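Local coordinates for protein arylmalonate decarboxylase (Bordetella bronchiseptica, PDB 3IXL) that catalyses the decarboxylation of 2-aryl-2-methylmalonates to 2-arylpropionates with release of carbon dioxide, at residues V120-A125 with G183-S188. The protein carries 2 engineered substitutions. Numbering follows the deposited sequence.
Sequences VALATA and GILLSS. Engineered in segment 183-188: Ser-188 (natural residue Cys). With PAC (2-phenylacetic acid), chain C.
Two neighbouring parallel strands, 120-124 and 183-187, run side by side to the phenylacetic acid pocket, and Ala-125 meets Ser-188 on the pocket side. Ala-121 N bonds to Gly-183 O, and Ala-121 O accepts Leu-185 N at 2.8 Å. Ala-123 repeats the pattern: its N reaches Leu-185 O at 2.8 Å, almost straight (174° at the hydrogen), while its O takes Ser-187 N. A longer bond, Ala-125 N to Ser-187 O at 3.2 Å, closes the series. These are the two central strands of a four-stranded parallel sheet with order 2-1-3-4, one of two such sheets in this aspartate/glutamate racemase-like fold. On one face, chi1 of 59° sets Val-120 CG2 anti to the backbone N, which carries it across to 3.7 Å from Leu-185 CB, and Leu-122 CD2 comes in beside the same carbon; helix 128-140 covers this leucine pair. On the other, Ala-123 CB touches Leu-186 CD1 at 4.0 Å beneath helix 164-176. Ser-187 OG bonds to Tyr-126 OH, itself a ligand partner. Ala-125 CB packs 3.6 Å from CB of the engineered Ser-188, whose OG bonds to Gly-190 N and lies 3.7 Å from ligand C2.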
ATOM      1  N   VAL A 120       2.653 -13.981   8.039  1.00 10.22           N
ATOM      2  CA  VAL A 120       3.262 -12.753   7.576  1.00  9.47           C
ATOM      3  C   VAL A 120       3.848 -11.942   8.723  1.00  8.82           C
ATOM      4  O   VAL A 120       3.145 -11.585   9.665  1.00  8.99           O
ATOM      5  CB  VAL A 120       2.247 -11.921   6.732  1.00  9.44           C
ATOM      6  CG1 VAL A 120       0.977 -11.563   7.522  1.00  8.84           C
ATOM      7  CG2 VAL A 120       2.924 -10.679   6.129  1.00  9.80           C
ATOM      8  N   ALA A 121       5.153 -11.687   8.647  1.00  8.76           N
ATOM      9  CA  ALA A 121       5.817 -10.813   9.604  1.00  8.54           C
ATOM     10  C   ALA A 121       5.519  -9.370   9.203  1.00  8.39           C
ATOM     11  O   ALA A 121       5.495  -9.056   8.006  1.00  8.63           O
ATOM     12  CB  ALA A 121       7.313 -11.074   9.606  1.00  8.79           C
ATOM     13  N   LEU A 122       5.311  -8.505  10.191  1.00  7.53           N
ATOM     14  CA  LEU A 122       4.962  -7.104   9.926  1.00  7.21           C
ATOM     15  C   LEU A 122       6.116  -6.171  10.238  1.00  7.07           C
ATOM     16  O   LEU A 122       6.663  -6.189  11.346  1.00  8.02           O
ATOM     17  CB  LEU A 122       3.751  -6.690  10.769  1.00  7.31           C
ATOM     18  CG  LEU A 122       2.499  -7.571  10.735  1.00  8.83           C
ATOM     19  CD1 LEU A 122       1.373  -7.006  11.620  1.00  9.55           C
ATOM     20  CD2 LEU A 122       2.019  -7.784   9.305  1.00  9.94           C
ATOM     21  N   ALA A 123       6.482  -5.343   9.263  1.00  6.49           N
ATOM     22  CA  ALA A 123       7.501  -4.314   9.436  1.00  6.49           C
ATOM     23  C   ALA A 123       6.791  -3.038   9.042  1.00  6.39           C
ATOM     24  O   ALA A 123       6.470  -2.865   7.866  1.00  6.79           O
ATOM     25  CB  ALA A 123       8.684  -4.577   8.502  1.00  6.57           C
ATOM     26  N   THR A 124       6.505  -2.158  10.002  1.00  6.06           N
ATOM     27  CA  THR A 124       5.632  -1.017   9.690  1.00  6.47           C
ATOM     28  C   THR A 124       6.209   0.308  10.151  1.00  6.40           C
ATOM     29  O   THR A 124       7.139   0.347  10.969  1.00  6.69           O
ATOM     30  CB  THR A 124       4.239  -1.132  10.329  1.00  6.80           C
ATOM     31  OG1 THR A 124       4.295  -0.593  11.658  1.00  6.92           O
ATOM     32  CG2 THR A 124       3.726  -2.577  10.340  1.00  7.74           C
ATOM     33  N   ALA A 125       5.622   1.393   9.641  1.00  7.00           N
ATOM     34  CA  ALA A 125       6.019   2.733  10.014  1.00  7.12           C
ATOM     35  C   ALA A 125       5.252   3.221  11.244  1.00  7.79           C
ATOM     36  O   ALA A 125       5.574   4.278  11.766  1.00  8.04           O
ATOM     37  CB  ALA A 125       5.785   3.684   8.848  1.00  8.27           C
ATOM     38  N   GLY A 183       6.588 -14.701   4.636  1.00  9.66           N
ATOM     39  CA  GLY A 183       6.958 -13.453   3.983  1.00  8.61           C
ATOM     40  C   GLY A 183       6.772 -12.288   4.920  1.00  7.98           C
ATOM     41  O   GLY A 183       6.442 -12.460   6.090  1.00  8.31           O
ATOM     42  N   ILE A 184       6.994 -11.100   4.378  1.00  7.27           N
ATOM     43  CA  ILE A 184       7.007  -9.877   5.168  1.00  7.51           C
ATOM     44  C   ILE A 184       6.101  -8.842   4.514  1.00  7.18           C
ATOM     45  O   ILE A 184       6.146  -8.652   3.290  1.00  7.54           O
ATOM     46  CB  ILE A 184       8.451  -9.310   5.280  1.00  7.38           C
ATOM     47  CG1 ILE A 184       9.381 -10.344   5.945  1.00  8.30           C
ATOM     48  CG2 ILE A 184       8.474  -7.984   6.055  1.00  8.94           C
ATOM     49  CD1 ILE A 184      10.862 -10.117   5.680  1.00 10.15           C
ATOM     50  N   LEU A 185       5.281  -8.189   5.333  1.00  6.74           N
ATOM     51  CA  LEU A 185       4.552  -7.006   4.894  1.00  6.59           C
ATOM     52  C   LEU A 185       5.268  -5.775   5.435  1.00  6.34           C
ATOM     53  O   LEU A 185       5.393  -5.604   6.644  1.00  6.68           O
ATOM     54  CB  LEU A 185       3.097  -7.030   5.374  1.00  6.86           C
ATOM     55  CG  LEU A 185       2.284  -5.759   5.107  1.00  7.10           C
ATOM     56  CD1 LEU A 185       2.158  -5.492   3.609  1.00  8.00           C
ATOM     57  CD2 LEU A 185       0.901  -5.885   5.748  1.00  7.53           C
ATOM     58  N   LEU A 186       5.755  -4.940   4.525  1.00  6.32           N
ATOM     59  CA  LEU A 186       6.357  -3.662   4.859  1.00  6.94           C
ATOM     60  C   LEU A 186       5.279  -2.605   4.624  1.00  7.03           C
ATOM     61  O   LEU A 186       4.958  -2.246   3.483  1.00  6.39           O
ATOM     62  CB  LEU A 186       7.606  -3.431   4.004  1.00  7.12           C
ATOM     63  CG  LEU A 186       8.396  -2.125   4.126  1.00  7.83           C
ATOM     64  CD1 LEU A 186       8.781  -1.794   5.576  1.00  9.44           C
ATOM     65  CD2 LEU A 186       9.646  -2.263   3.264  1.00  7.60           C
ATOM     66  N   SER A 187       4.687  -2.136   5.719  1.00  7.29           N
ATOM     67  CA  SER A 187       3.462  -1.353   5.627  1.00  8.03           C
ATOM     68  C   SER A 187       3.671   0.130   5.876  1.00  8.77           C
ATOM     69  O   SER A 187       4.276   0.542   6.871  1.00  9.20           O
ATOM     70  CB  SER A 187       2.374  -1.910   6.554  1.00  8.54           C
ATOM     71  OG  SER A 187       1.100  -1.382   6.198  1.00  8.76           O
ATOM     72  N   SER A 188       3.138   0.889   4.919  1.00  8.79           N
ATOM     73  CA  SER A 188       2.987   2.351   4.856  1.00  8.81           C
ATOM     74  C   SER A 188       3.433   2.819   3.501  1.00  8.63           C
ATOM     75  O   SER A 188       4.597   2.658   3.121  1.00  8.78           O
ATOM     76  CB  SER A 188       3.725   3.148   5.922  1.00  9.76           C
ATOM     77  OG  SER A 188       3.411   4.523   5.726  1.00 12.71           O
TER
HETATM   78  C1  PAC C5000      -0.353   4.193   4.974  1.00  7.51           C
HETATM   79  C2  PAC C5000      -0.084   5.656   5.271  1.00 10.86           C
HETATM   80  C1' PAC C5000       0.477   6.576   4.206  1.00 10.30           C
HETATM   81  C2' PAC C5000       1.234   7.656   4.671  1.00 11.27           C
HETATM   82  C3' PAC C5000       1.790   8.575   3.783  1.00 11.25           C
HETATM   83  C4' PAC C5000       1.584   8.420   2.416  1.00 10.46           C
HETATM   84  C5' PAC C5000       0.830   7.340   1.940  1.00 11.27           C
HETATM   85  C6' PAC C5000       0.265   6.419   2.828  1.00  9.88           C
HETATM   86  O1  PAC C5000      -0.087   3.657   3.862  1.00  6.87           O
HETATM   87  O2  PAC C5000      -0.863   3.541   5.929  1.00  8.56           O